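Local coordinates for protein 4-oxalocrotonase tautomerase isozyme (PDB 4FDX) that is a small enzyme of the tautomerase family, built around a beta-alpha-beta unit and assembled from six copies of the chain, at residues E25-T30 with D36-L41; M5-G10 with E14-A19; P1-N6 with A21-A26. All coordinates share one frame; numbering follows the deposited sequence.

Contact 1 of 3, residues E25-T30 with D36-L41; sequences EAVVRT and DQVRIL
In the helical turn that presents Val-27 and Val-28 to Val-38, the carbonyl oxygen of Ala-26 is held by two donors. Thr-30 OG1 lies 2.8 Å from Ala-26 O, and the backbone N of Thr-30 reaches Ala-26 O at 3.1 Å, the two arriving from opposite faces of the carbonyl plane. The threonine hydroxyl is thus folded back onto its own helix and is given a partner there. The opposing segment has a comparable internal brace: Arg-39 NH1 donates to Asp-36 O at 3.0 Å, with the acceptor 27° out of the guanidinium plane, tying the start of strand 39-45 to the short 3-10 turn before it. The contact itself is purely apolar. Val-38 CG2 approaches Val-27 CG1 at 3.7 Å, while Val-38 CG1 is 4.1 Å from Val-27 CG1, so a single helix methyl faces both branches of the strand-side valine. Val-27 puts that methyl there by holding CG1 anti to its backbone nitrogen (chi1 165°). Val-28 CG2 adds a looser touch to Val-38 CG2 at 4.2 Å, which makes this one methyl of Val-38 the meeting point of two successive helix residues. Val-33 packs on both Val-27 and Val-38, and Val-27 also packs on Ile-23 of the third subunit. The side-chain bonds of Thr-30 and Arg-39 stay within their own segments, and branched methyls do the joining; in this beta-alpha-beta unit, helix 13-31 is therefore held to the entry of the second strand, 39-45, by shape and burial rather than by directional bonds.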
ATOM      1  N   GLU B  25       0.912 -10.661 -18.419  1.00 13.44           N
ATOM      2  CA  GLU B  25       1.780 -11.479 -19.277  1.00 15.18           C
ATOM      3  C   GLU B  25       3.265 -11.117 -19.109  1.00 15.45           C
ATOM      4  O   GLU B  25       4.098 -12.052 -19.158  1.00 16.55           O
ATOM      5  CB  GLU B  25       1.276 -11.333 -20.720  1.00 15.99           C
ATOM      6  CG  GLU B  25      -0.105 -11.973 -20.931  1.00 18.26           C
ATOM      7  CD  GLU B  25      -0.264 -13.436 -20.458  1.00 29.31           C
ATOM      8  OE1 GLU B  25       0.710 -14.223 -20.429  1.00 30.35           O
ATOM      9  OE2 GLU B  25      -1.385 -13.816 -20.071  1.00 37.96           O
ATOM     10  N   ALA B  26       3.583  -9.845 -18.834  1.00 13.33           N
ATOM     11  CA  ALA B  26       4.969  -9.408 -18.544  1.00 13.70           C
ATOM     12  C   ALA B  26       5.486 -10.161 -17.324  1.00 14.21           C
ATOM     13  O   ALA B  26       6.615 -10.638 -17.339  1.00 15.21           O
ATOM     14  CB  ALA B  26       5.040  -7.887 -18.327  1.00 13.85           C
ATOM     15  N   VAL B  27       4.634 -10.311 -16.298  1.00 13.72           N
ATOM     16  CA  VAL B  27       5.032 -10.920 -14.992  1.00 12.92           C
ATOM     17  C   VAL B  27       5.161 -12.449 -15.217  1.00 14.19           C
ATOM     18  O   VAL B  27       6.162 -13.038 -14.811  1.00 16.32           O
ATOM     19  CB  VAL B  27       3.975 -10.561 -13.939  1.00 13.73           C
ATOM     20  CG1 VAL B  27       4.128 -11.459 -12.694  1.00 16.30           C
ATOM     21  CG2 VAL B  27       4.200  -9.109 -13.526  1.00 15.26           C
ATOM     22  N   VAL B  28       4.156 -13.051 -15.870  1.00 15.16           N
ATOM     23  CA  VAL B  28       4.198 -14.487 -16.181  1.00 18.50           C
ATOM     24  C   VAL B  28       5.544 -14.824 -16.870  1.00 20.43           C
ATOM     25  O   VAL B  28       6.244 -15.759 -16.443  1.00 20.22           O
ATOM     26  CB  VAL B  28       2.991 -14.828 -17.066  1.00 18.56           C
ATOM     27  CG1 VAL B  28       3.143 -16.262 -17.648  1.00 20.96           C
ATOM     28  CG2 VAL B  28       1.702 -14.813 -16.263  1.00 16.88           C
ATOM     29  N   ARG B  29       5.945 -14.040 -17.878  1.00 18.61           N
ATOM     30  CA  ARG B  29       7.094 -14.388 -18.719  1.00 21.09           C
ATOM     31  C   ARG B  29       8.387 -14.205 -17.985  1.00 24.07           C
ATOM     32  O   ARG B  29       9.258 -15.089 -18.026  1.00 28.83           O
ATOM     33  CB  ARG B  29       7.061 -13.568 -20.006  1.00 22.53           C
ATOM     34  CG  ARG B  29       8.279 -13.971 -20.830  1.00 28.88           C
ATOM     35  CD  ARG B  29       8.366 -13.206 -22.145  1.00 36.36           C
ATOM     36  NE  ARG B  29       8.405 -11.751 -21.998  1.00 35.26           N
ATOM     37  CZ  ARG B  29       7.324 -10.967 -22.014  1.00 34.82           C
ATOM     38  NH1 ARG B  29       6.094 -11.483 -22.093  1.00 37.94           N
ATOM     39  NH2 ARG B  29       7.474  -9.666 -21.899  1.00 37.16           N
ATOM     40  N   THR B  30       8.535 -13.113 -17.249  1.00 18.16           N
ATOM     41  CA  THR B  30       9.805 -12.711 -16.638  1.00 17.99           C
ATOM     42  C   THR B  30      10.029 -13.349 -15.259  1.00 21.46           C
ATOM     43  O   THR B  30      11.218 -13.515 -14.831  1.00 23.11           O
ATOM     44  CB  THR B  30       9.946 -11.187 -16.453  1.00 19.15           C
ATOM     45  OG1 THR B  30       8.874 -10.663 -15.653  1.00 18.36           O
ATOM     46  CG2 THR B  30       9.953 -10.529 -17.806  1.00 15.47           C
ATOM     47  N   ASP B  36      -2.799 -17.467 -13.089  1.00 19.77           N
ATOM     48  CA  ASP B  36      -3.666 -17.457 -11.915  1.00 20.19           C
ATOM     49  C   ASP B  36      -2.886 -17.087 -10.634  1.00 19.30           C
ATOM     50  O   ASP B  36      -3.579 -16.953  -9.556  1.00 24.81           O
ATOM     51  CB  ASP B  36      -4.334 -18.871 -11.754  1.00 22.30           C
ATOM     52  CG  ASP B  36      -3.267 -19.952 -11.544  1.00 29.84           C
ATOM     53  OD1 ASP B  36      -2.513 -19.858 -10.549  1.00 28.80           O
ATOM     54  OD2 ASP B  36      -3.112 -20.863 -12.383  1.00 36.30           O
ATOM     55  N   GLN B  37      -1.527 -16.931 -10.673  1.00 17.14           N
ATOM     56  CA  GLN B  37      -0.782 -16.471  -9.482  1.00 16.80           C
ATOM     57  C   GLN B  37      -0.592 -14.946  -9.533  1.00 15.90           C
ATOM     58  O   GLN B  37       0.131 -14.389  -8.692  1.00 18.94           O
ATOM     59  CB  GLN B  37       0.582 -17.131  -9.376  1.00 23.33           C
ATOM     60  CG  GLN B  37       0.512 -18.675  -9.157  1.00 23.04           C
ATOM     61  CD  GLN B  37       1.940 -19.272  -9.272  1.00 26.67           C
ATOM     62  OE1 GLN B  37       2.404 -19.634 -10.348  1.00 26.49           O
ATOM     63  NE2 GLN B  37       2.631 -19.300  -8.170  1.00 33.16           N
ATOM     64  N   VAL B  38      -1.161 -14.298 -10.585  1.00 14.39           N
ATOM     65  CA  VAL B  38      -0.903 -12.844 -10.788  1.00 12.95           C
ATOM     66  C   VAL B  38      -2.170 -12.036 -10.568  1.00 13.23           C
ATOM     67  O   VAL B  38      -3.151 -12.204 -11.307  1.00 14.14           O
ATOM     68  CB  VAL B  38      -0.331 -12.522 -12.175  1.00 12.14           C
ATOM     69  CG1 VAL B  38       0.051 -11.043 -12.265  1.00 14.85           C
ATOM     70  CG2 VAL B  38       0.927 -13.364 -12.365  1.00 15.54           C
ATOM     71  N   ARG B  39      -2.156 -11.227  -9.500  1.00 13.81           N
ATOM     72  CA  ARG B  39      -3.324 -10.356  -9.233  1.00 12.49           C
ATOM     73  C   ARG B  39      -2.925  -8.877  -9.336  1.00 14.12           C
ATOM     74  O   ARG B  39      -1.802  -8.512  -8.994  1.00 14.53           O
ATOM     75  CB  ARG B  39      -3.848 -10.623  -7.822  1.00 14.96           C
ATOM     76  CG  ARG B  39      -4.576 -11.973  -7.783  1.00 15.12           C
ATOM     77  CD  ARG B  39      -4.771 -12.412  -6.317  1.00 15.56           C
ATOM     78  NE  ARG B  39      -5.691 -13.558  -6.375  1.00 17.75           N
ATOM     79  CZ  ARG B  39      -5.350 -14.730  -6.896  1.00 17.08           C
ATOM     80  NH1 ARG B  39      -4.119 -15.027  -7.261  1.00 17.61           N
ATOM     81  NH2 ARG B  39      -6.280 -15.700  -6.954  1.00 22.23           N
ATOM     82  N   ILE B  40      -3.761  -8.073 -10.001  1.00 13.72           N
ATOM     83  CA  ILE B  40      -3.491  -6.657 -10.078  1.00 11.44           C
ATOM     84  C   ILE B  40      -4.666  -5.922  -9.443  1.00 11.96           C
ATOM     85  O   ILE B  40      -5.899  -6.244  -9.708  1.00 13.19           O
ATOM     86  CB  ILE B  40      -3.393  -6.231 -11.588  1.00 11.96           C
ATOM     87  CG1 ILE B  40      -2.265  -7.068 -12.245  1.00 14.65           C
ATOM     88  CG2 ILE B  40      -3.064  -4.723 -11.605  1.00 13.29           C
ATOM     89  CD1 ILE B  40      -2.016  -6.803 -13.692  1.00 14.97           C
ATOM     90  N   LEU B  41      -4.320  -4.898  -8.656  1.00 11.69           N
ATOM     91  CA  LEU B  41      -5.330  -4.040  -8.003  1.00 13.53           C
ATOM     92  C   LEU B  41      -5.047  -2.652  -8.594  1.00 14.04           C
ATOM     93  O   LEU B  41      -3.889  -2.222  -8.546  1.00 16.18           O
ATOM     94  CB  LEU B  41      -5.084  -3.961  -6.460  1.00 13.72           C
ATOM     95  CG  LEU B  41      -5.400  -5.250  -5.737  1.00 16.81           C
ATOM     96  CD1 LEU B  41      -4.673  -6.532  -6.173  1.00 18.93           C
ATOM     97  CD2 LEU B  41      -5.158  -4.952  -4.284  1.00 19.63           C
TER

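Contact 2 of 3, residues M5-G10 with E14-A19; sequences MNLLEG and EQKRNA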
ATOM      1  N   MET B   5      -1.408  -0.961  -8.929  1.00 13.62           N
ATOM      2  CA  MET B   5      -1.092   0.077  -9.903  1.00 13.30           C
ATOM      3  C   MET B   5      -1.891   1.305  -9.513  1.00 13.96           C
ATOM      4  O   MET B   5      -3.098   1.296  -9.516  1.00 16.28           O
ATOM      5  CB  MET B   5      -1.409  -0.443 -11.296  1.00 14.60           C
ATOM      6  CG  MET B   5      -1.267   0.779 -12.228  1.00 17.61           C
ATOM      7  SD  MET B   5      -1.107   0.262 -13.958  1.00 24.27           S
ATOM      8  CE  MET B   5      -2.660  -0.439 -14.244  1.00 21.07           C
ATOM      9  N   ASN B   6      -1.168   2.399  -9.238  1.00 13.71           N
ATOM     10  CA  ASN B   6      -1.796   3.700  -8.891  1.00 13.92           C
ATOM     11  C   ASN B   6      -1.689   4.572 -10.148  1.00 15.60           C
ATOM     12  O   ASN B   6      -0.566   4.742 -10.696  1.00 17.35           O
ATOM     13  CB  ASN B   6      -1.000   4.320  -7.729  1.00 16.80           C
ATOM     14  CG  ASN B   6      -0.901   3.389  -6.508  1.00 20.33           C
ATOM     15  OD1 ASN B   6      -1.793   3.316  -5.695  1.00 23.05           O
ATOM     16  ND2 ASN B   6       0.198   2.629  -6.411  1.00 20.84           N
ATOM     17  N   LEU B   7      -2.851   5.053 -10.595  1.00 14.82           N
ATOM     18  CA  LEU B   7      -3.026   5.788 -11.861  1.00 17.95           C
ATOM     19  C   LEU B   7      -3.790   6.997 -11.526  1.00 17.89           C
ATOM     20  O   LEU B   7      -4.718   6.909 -10.731  1.00 18.00           O
ATOM     21  CB  LEU B   7      -4.042   5.082 -12.875  1.00 24.62           C
ATOM     22  CG  LEU B   7      -3.792   3.702 -13.385  1.00 36.14           C
ATOM     23  CD1 LEU B   7      -4.777   3.358 -14.467  1.00 34.55           C
ATOM     24  CD2 LEU B   7      -2.427   3.802 -14.034  1.00 40.63           C
ATOM     25  N   LEU B   8      -3.537   8.107 -12.245  1.00 19.68           N
ATOM     26  CA  LEU B   8      -4.532   9.204 -12.238  1.00 18.86           C
ATOM     27  C   LEU B   8      -5.880   8.795 -12.863  1.00 17.44           C
ATOM     28  O   LEU B   8      -5.896   7.973 -13.809  1.00 21.44           O
ATOM     29  CB  LEU B   8      -4.038  10.434 -13.021  1.00 23.24           C
ATOM     30  CG  LEU B   8      -2.876  11.146 -12.455  1.00 22.64           C
ATOM     31  CD1 LEU B   8      -2.458  12.260 -13.435  1.00 25.89           C
ATOM     32  CD2 LEU B   8      -3.362  11.799 -11.176  1.00 23.97           C
ATOM     33  N   GLU B   9      -6.976   9.328 -12.342  1.00 19.20           N
ATOM     34  CA  GLU B   9      -8.405   9.171 -12.830  1.00 21.89           C
ATOM     35  C   GLU B   9      -8.523   9.505 -14.277  1.00 24.69           C
ATOM     36  O   GLU B   9      -7.728  10.274 -14.817  1.00 25.50           O
ATOM     37  CB  GLU B   9      -9.402  10.079 -12.102  1.00 25.44           C
ATOM     38  CG  GLU B   9      -9.752   9.641 -10.693  1.00 33.79           C
ATOM     39  CD  GLU B   9     -10.763  10.510 -10.003  1.00 39.51           C
ATOM     40  OE1 GLU B   9     -11.058  11.605 -10.506  1.00 32.49           O
ATOM     41  OE2 GLU B   9     -11.271  10.074  -8.934  1.00 42.68           O
ATOM     42  N   GLY B  10      -9.558   8.920 -14.893  1.00 30.20           N
ATOM     43  CA  GLY B  10      -9.937   9.391 -16.228  1.00 31.05           C
ATOM     44  C   GLY B  10      -9.700   8.468 -17.384  1.00 31.86           C
ATOM     45  O   GLY B  10     -10.255   8.725 -18.448  1.00 30.37           O
ATOM     46  N   GLU B  14     -11.190   0.277 -21.544  1.00 20.92           N
ATOM     47  CA  GLU B  14     -10.336  -0.497 -22.486  1.00 23.94           C
ATOM     48  C   GLU B  14      -8.872  -0.385 -22.188  1.00 21.77           C
ATOM     49  O   GLU B  14      -8.179  -1.411 -22.237  1.00 23.16           O
ATOM     50  CB  GLU B  14     -10.493  -0.048 -23.934  1.00 27.42           C
ATOM     51  CG  GLU B  14     -11.714  -0.599 -24.613  1.00 34.47           C
ATOM     52  CD  GLU B  14     -12.975   0.240 -24.373  1.00 37.08           C
ATOM     53  OE1 GLU B  14     -12.920   1.307 -23.698  1.00 31.49           O
ATOM     54  OE2 GLU B  14     -14.040  -0.236 -24.825  1.00 38.31           O
ATOM     55  N   GLN B  15      -8.388   0.804 -21.856  1.00 20.45           N
ATOM     56  CA  GLN B  15      -6.965   0.972 -21.586  1.00 19.85           C
ATOM     57  C   GLN B  15      -6.598   0.245 -20.302  1.00 17.95           C
ATOM     58  O   GLN B  15      -5.574  -0.422 -20.225  1.00 19.26           O
ATOM     59  CB  GLN B  15      -6.639   2.460 -21.366  1.00 23.12           C
ATOM     60  CG  GLN B  15      -6.369   3.207 -22.611  1.00 30.23           C
ATOM     61  CD  GLN B  15      -6.180   4.685 -22.330  1.00 37.20           C
ATOM     62  OE1 GLN B  15      -7.044   5.329 -21.694  1.00 43.43           O
ATOM     63  NE2 GLN B  15      -5.043   5.225 -22.773  1.00 33.95           N
ATOM     64  N   LYS B  16      -7.447   0.351 -19.288  1.00 20.83           N
ATOM     65  CA  LYS B  16      -7.213  -0.381 -17.997  1.00 18.35           C
ATOM     66  C   LYS B  16      -7.168  -1.886 -18.308  1.00 17.79           C
ATOM     67  O   LYS B  16      -6.326  -2.621 -17.763  1.00 17.26           O
ATOM     68  CB  LYS B  16      -8.326  -0.039 -16.979  1.00 17.89           C
ATOM     69  CG  LYS B  16      -8.246   1.404 -16.438  1.00 23.50           C
ATOM     70  CD  LYS B  16      -9.584   1.648 -15.765  1.00 24.22           C
ATOM     71  CE  LYS B  16      -9.694   2.996 -15.124  1.00 23.54           C
ATOM     72  NZ  LYS B  16     -10.977   3.041 -14.390  1.00 21.20           N
ATOM     73  N   ARG B  17      -8.110  -2.405 -19.116  1.00 17.47           N
ATOM     74  CA  ARG B  17      -8.150  -3.851 -19.427  1.00 15.29           C
ATOM     75  C   ARG B  17      -6.891  -4.246 -20.208  1.00 15.00           C
ATOM     76  O   ARG B  17      -6.280  -5.304 -19.909  1.00 15.85           O
ATOM     77  CB  ARG B  17      -9.381  -4.163 -20.273  1.00 18.08           C
ATOM     78  CG  ARG B  17     -10.686  -4.188 -19.420  1.00 20.36           C
ATOM     79  CD  ARG B  17     -11.801  -4.671 -20.347  1.00 20.99           C
ATOM     80  NE  ARG B  17     -13.063  -4.363 -19.709  1.00 27.82           N
ATOM     81  CZ  ARG B  17     -14.188  -4.146 -20.435  1.00 35.05           C
ATOM     82  NH1 ARG B  17     -14.149  -4.234 -21.787  1.00 30.77           N
ATOM     83  NH2 ARG B  17     -15.342  -3.795 -19.835  1.00 31.05           N
ATOM     84  N   ASN B  18      -6.478  -3.423 -21.160  1.00 16.24           N
ATOM     85  CA  ASN B  18      -5.225  -3.759 -21.896  1.00 16.23           C
ATOM     86  C   ASN B  18      -4.017  -3.725 -20.970  1.00 16.18           C
ATOM     87  O   ASN B  18      -3.198  -4.625 -21.068  1.00 16.47           O
ATOM     88  CB  ASN B  18      -4.991  -2.799 -23.080  1.00 18.38           C
ATOM     89  CG  ASN B  18      -6.089  -2.945 -24.153  1.00 20.25           C
ATOM     90  OD1 ASN B  18      -6.684  -4.012 -24.319  1.00 24.51           O
ATOM     91  ND2 ASN B  18      -6.307  -1.835 -24.956  1.00 22.55           N
ATOM     92  N   ALA B  19      -3.950  -2.725 -20.072  1.00 15.08           N
ATOM     93  CA  ALA B  19      -2.829  -2.719 -19.100  1.00 13.92           C
ATOM     94  C   ALA B  19      -2.805  -3.967 -18.228  1.00 13.51           C
ATOM     95  O   ALA B  19      -1.741  -4.506 -17.986  1.00 14.55           O
ATOM     96  CB  ALA B  19      -2.933  -1.420 -18.258  1.00 13.92           C
TER
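Apolar contact brings Met-5 and Ala-19 together, the methionine methyl CE standing 4.1 Å from Ala-19 CB. The methionine runs out extended from strand 2-8 and turns only at its last torsion (chi3 66°), which brings CE, not the sulfur, to the alanine. With only a methyl to offer, Ala-19 meets the far end of a long side chain. Two residues on, at the next position on the same face of the strand, Leu-7 CD1 lies 4.4 Å from Lys-16 CG. This touch is looser and involves only the hydrocarbon part of the lysine.

The polar chemistry lies elsewhere. Lys-16 carries its ammonium group on an extended chain to a hydrogen bond with His-49 of the second subunit and a salt bridge with Glu-44 of its own chain. Leu-7 also packs on Leu-31 of the third subunit, which places this contact close to the assembly interface.

The lysine therefore serves two surroundings: its methylenes line the apolar seam where the first strand of the beta-alpha-beta unit packs against the crossover helix 13-31, while its ammonium group, whose charge Glu-44 probably balances, ties that helix to strand 39-45 and to the second subunit.

Contact 3 of 3, residues P1-N6 with A21-A26; sequences PIIQMN and AAITEA
Two aliphatic side chains carry the apolar contact at one end: Ile-3 CD1 meets Ile-23 CG2 at 3.8 Å. The strand residue extends the tip of its longer branch, whereas the helix residue answers with its short branch, and the two side chains cross obliquely. Ile-23 holds CG1 anti to its carbonyl carbon (chi1 -67°), which leaves CG2 for Ile-3, and the extended second torsion (chi2 166°) carries CD1 on to Met-5.

A thioether contact completes the pair. Met-5 SD lies 3.8 Å from Ile-23 CD1, and Met-5 CE follows at 4.0 Å from Ile-23 CD1, so the bent end of the methionine lies against the isoleucine terminus through both its sulfur and its methyl. Ile-23 thereby divides its branches between two residues of the same strand face and accounts for about half of the 134 Å² buried here.

Hydrogen bonding stays to the side. Thr-24 OG1 bonds to Val-20 O within the helix, and Asn-6 reaches Asn-43 in the same chain as well as Ile-2 and Gln-4 of the third subunit.

Ile-23 also touches Ile-40, so that the crossover helix 13-31 packs against both parallel strands of the beta-alpha-beta unit, 2-8 and 39-45. On the side of strand 2-8 away from strand 39-45, a strand of the third subunit pairs antiparallel and continues the sheet, with its own Ile-3 packing on Ile-3 and its Val-27 on Ile-23.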
ATOM      1  N   PRO B   1       2.467 -13.240  -7.662  1.00 19.49           N
ATOM      2  CA  PRO B   1       2.771 -11.823  -7.468  1.00 17.67           C
ATOM      3  C   PRO B   1       1.499 -11.024  -7.315  1.00 17.88           C
ATOM      4  O   PRO B   1       0.527 -11.283  -8.004  1.00 18.33           O
ATOM      5  CB  PRO B   1       3.620 -11.476  -8.728  1.00 19.37           C
ATOM      6  CG  PRO B   1       4.335 -12.790  -8.995  1.00 18.81           C
ATOM      7  CD  PRO B   1       3.320 -13.841  -8.711  1.00 21.82           C
ATOM      8  N   ILE B   2       1.531 -10.059  -6.428  1.00 16.15           N
ATOM      9  CA  ILE B   2       0.365  -9.106  -6.297  1.00 16.68           C
ATOM     10  C   ILE B   2       0.820  -7.706  -6.648  1.00 18.39           C
ATOM     11  O   ILE B   2       1.798  -7.200  -6.010  1.00 21.18           O
ATOM     12  CB  ILE B   2      -0.117  -9.114  -4.873  1.00 19.44           C
ATOM     13  CG1 ILE B   2      -0.728 -10.516  -4.640  1.00 19.57           C
ATOM     14  CG2 ILE B   2      -1.164  -8.008  -4.647  1.00 23.19           C
ATOM     15  CD1 ILE B   2      -0.955 -10.931  -3.196  1.00 23.36           C
ATOM     16  N   ILE B   3       0.164  -7.080  -7.633  1.00 16.58           N
ATOM     17  CA  ILE B   3       0.645  -5.797  -8.211  1.00 15.28           C
ATOM     18  C   ILE B   3      -0.407  -4.751  -7.860  1.00 15.83           C
ATOM     19  O   ILE B   3      -1.574  -4.978  -8.123  1.00 14.74           O
ATOM     20  CB  ILE B   3       0.841  -5.951  -9.696  1.00 18.95           C
ATOM     21  CG1 ILE B   3       1.980  -7.003  -9.875  1.00 24.92           C
ATOM     22  CG2 ILE B   3       1.071  -4.549 -10.319  1.00 18.51           C
ATOM     23  CD1 ILE B   3       2.001  -7.496 -11.256  1.00 28.92           C
ATOM     24  N   GLN B   4      -0.021  -3.643  -7.216  1.00 15.16           N
ATOM     25  CA  GLN B   4      -0.924  -2.486  -7.100  1.00 16.55           C
ATOM     26  C   GLN B   4      -0.493  -1.393  -8.080  1.00 15.82           C
ATOM     27  O   GLN B   4       0.642  -1.042  -8.119  1.00 18.38           O
ATOM     28  CB  GLN B   4      -0.976  -1.908  -5.688  1.00 21.97           C
ATOM     29  CG  GLN B   4      -1.528  -2.936  -4.702  1.00 28.85           C
ATOM     30  CD  GLN B   4      -0.939  -2.844  -3.290  1.00 37.78           C
ATOM     31  OE1 GLN B   4       0.228  -3.259  -3.033  1.00 40.34           O
ATOM     32  NE2 GLN B   4      -1.761  -2.341  -2.360  1.00 38.40           N
ATOM     33  N   MET B   5      -1.408  -0.961  -8.929  1.00 13.62           N
ATOM     34  CA  MET B   5      -1.092   0.077  -9.903  1.00 13.30           C
ATOM     35  C   MET B   5      -1.891   1.305  -9.513  1.00 13.96           C
ATOM     36  O   MET B   5      -3.098   1.296  -9.516  1.00 16.28           O
ATOM     37  CB  MET B   5      -1.409  -0.443 -11.296  1.00 14.60           C
ATOM     38  CG  MET B   5      -1.267   0.779 -12.228  1.00 17.61           C
ATOM     39  SD  MET B   5      -1.107   0.262 -13.958  1.00 24.27           S
ATOM     40  CE  MET B   5      -2.660  -0.439 -14.244  1.00 21.07           C
ATOM     41  N   ASN B   6      -1.168   2.399  -9.238  1.00 13.71           N
ATOM     42  CA  ASN B   6      -1.796   3.700  -8.891  1.00 13.92           C
ATOM     43  C   ASN B   6      -1.689   4.572 -10.148  1.00 15.60           C
ATOM     44  O   ASN B   6      -0.566   4.742 -10.696  1.00 17.35           O
ATOM     45  CB  ASN B   6      -1.000   4.320  -7.729  1.00 16.80           C
ATOM     46  CG  ASN B   6      -0.901   3.389  -6.508  1.00 20.33           C
ATOM     47  OD1 ASN B   6      -1.793   3.316  -5.695  1.00 23.05           O
ATOM     48  ND2 ASN B   6       0.198   2.629  -6.411  1.00 20.84           N
ATOM     49  N   ALA B  21      -3.983  -6.976 -18.845  1.00 13.90           N
ATOM     50  CA  ALA B  21      -3.473  -8.113 -19.608  1.00 14.24           C
ATOM     51  C   ALA B  21      -1.993  -8.059 -19.923  1.00 14.42           C
ATOM     52  O   ALA B  21      -1.325  -9.074 -19.758  1.00 14.44           O
ATOM     53  CB  ALA B  21      -4.290  -8.187 -20.931  1.00 14.70           C
ATOM     54  N   ALA B  22      -1.484  -6.876 -20.292  1.00 14.33           N
ATOM     55  CA  ALA B  22      -0.109  -6.723 -20.666  1.00 13.45           C
ATOM     56  C   ALA B  22       0.799  -6.861 -19.461  1.00 13.37           C
ATOM     57  O   ALA B  22       1.821  -7.547 -19.517  1.00 14.45           O
ATOM     58  CB  ALA B  22       0.045  -5.376 -21.372  1.00 14.10           C
ATOM     59  N   ILE B  23       0.387  -6.259 -18.342  1.00 12.58           N
ATOM     60  CA  ILE B  23       1.216  -6.406 -17.107  1.00 13.39           C
ATOM     61  C   ILE B  23       1.257  -7.858 -16.673  1.00 13.49           C
ATOM     62  O   ILE B  23       2.304  -8.391 -16.278  1.00 13.62           O
ATOM     63  CB  ILE B  23       0.716  -5.456 -15.955  1.00 11.52           C
ATOM     64  CG1 ILE B  23       0.979  -4.004 -16.366  1.00 14.24           C
ATOM     65  CG2 ILE B  23       1.407  -5.790 -14.611  1.00 14.23           C
ATOM     66  CD1 ILE B  23       0.231  -2.965 -15.498  1.00 15.04           C
ATOM     67  N   THR B  24       0.117  -8.523 -16.702  1.00 13.19           N
ATOM     68  CA  THR B  24       0.057  -9.937 -16.273  1.00 13.92           C
ATOM     69  C   THR B  24       0.996 -10.794 -17.094  1.00 12.53           C
ATOM     70  O   THR B  24       1.797 -11.501 -16.535  1.00 14.22           O
ATOM     71  CB  THR B  24      -1.388 -10.455 -16.381  1.00 14.32           C
ATOM     72  OG1 THR B  24      -2.196  -9.679 -15.420  1.00 16.07           O
ATOM     73  CG2 THR B  24      -1.478 -11.903 -15.954  1.00 14.09           C
ATOM     74  N   GLU B  25       0.912 -10.661 -18.419  1.00 13.44           N
ATOM     75  CA  GLU B  25       1.780 -11.479 -19.277  1.00 15.18           C
ATOM     76  C   GLU B  25       3.265 -11.117 -19.109  1.00 15.45           C
ATOM     77  O   GLU B  25       4.098 -12.052 -19.158  1.00 16.55           O
ATOM     78  CB  GLU B  25       1.276 -11.333 -20.720  1.00 15.99           C
ATOM     79  CG  GLU B  25      -0.105 -11.973 -20.931  1.00 18.26           C
ATOM     80  CD  GLU B  25      -0.264 -13.436 -20.458  1.00 29.31           C
ATOM     81  OE1 GLU B  25       0.710 -14.223 -20.429  1.00 30.35           O
ATOM     82  OE2 GLU B  25      -1.385 -13.816 -20.071  1.00 37.96           O
ATOM     83  N   ALA B  26       3.583  -9.845 -18.834  1.00 13.33           N
ATOM     84  CA  ALA B  26       4.969  -9.408 -18.544  1.00 13.70           C
ATOM     85  C   ALA B  26       5.486 -10.161 -17.324  1.00 14.21           C
ATOM     86  O   ALA B  26       6.615 -10.638 -17.339  1.00 15.21           O
ATOM     87  CB  ALA B  26       5.040  -7.887 -18.327  1.00 13.85           C
TER

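From the N terminus, strand 2-8 supplies the first segment of both contact 3 and contact 2, which share Met-5 and Asn-6. Contact 2 closes the short turn between that strand and the start of helix 13-31. It is nested inside the wider loop closed by contact 3, which fastens the beginning of the strand to the middle of the helix. Contact 1 opens where contact 3 ends, sharing Glu-25 and Ala-26, and closes the connection from the helix to strand 39-45. Backbone pairing of Ile-3 with Arg-39 and Leu-41 joins the two strands, so the three contacts together fasten one helix along a beta-alpha-beta unit.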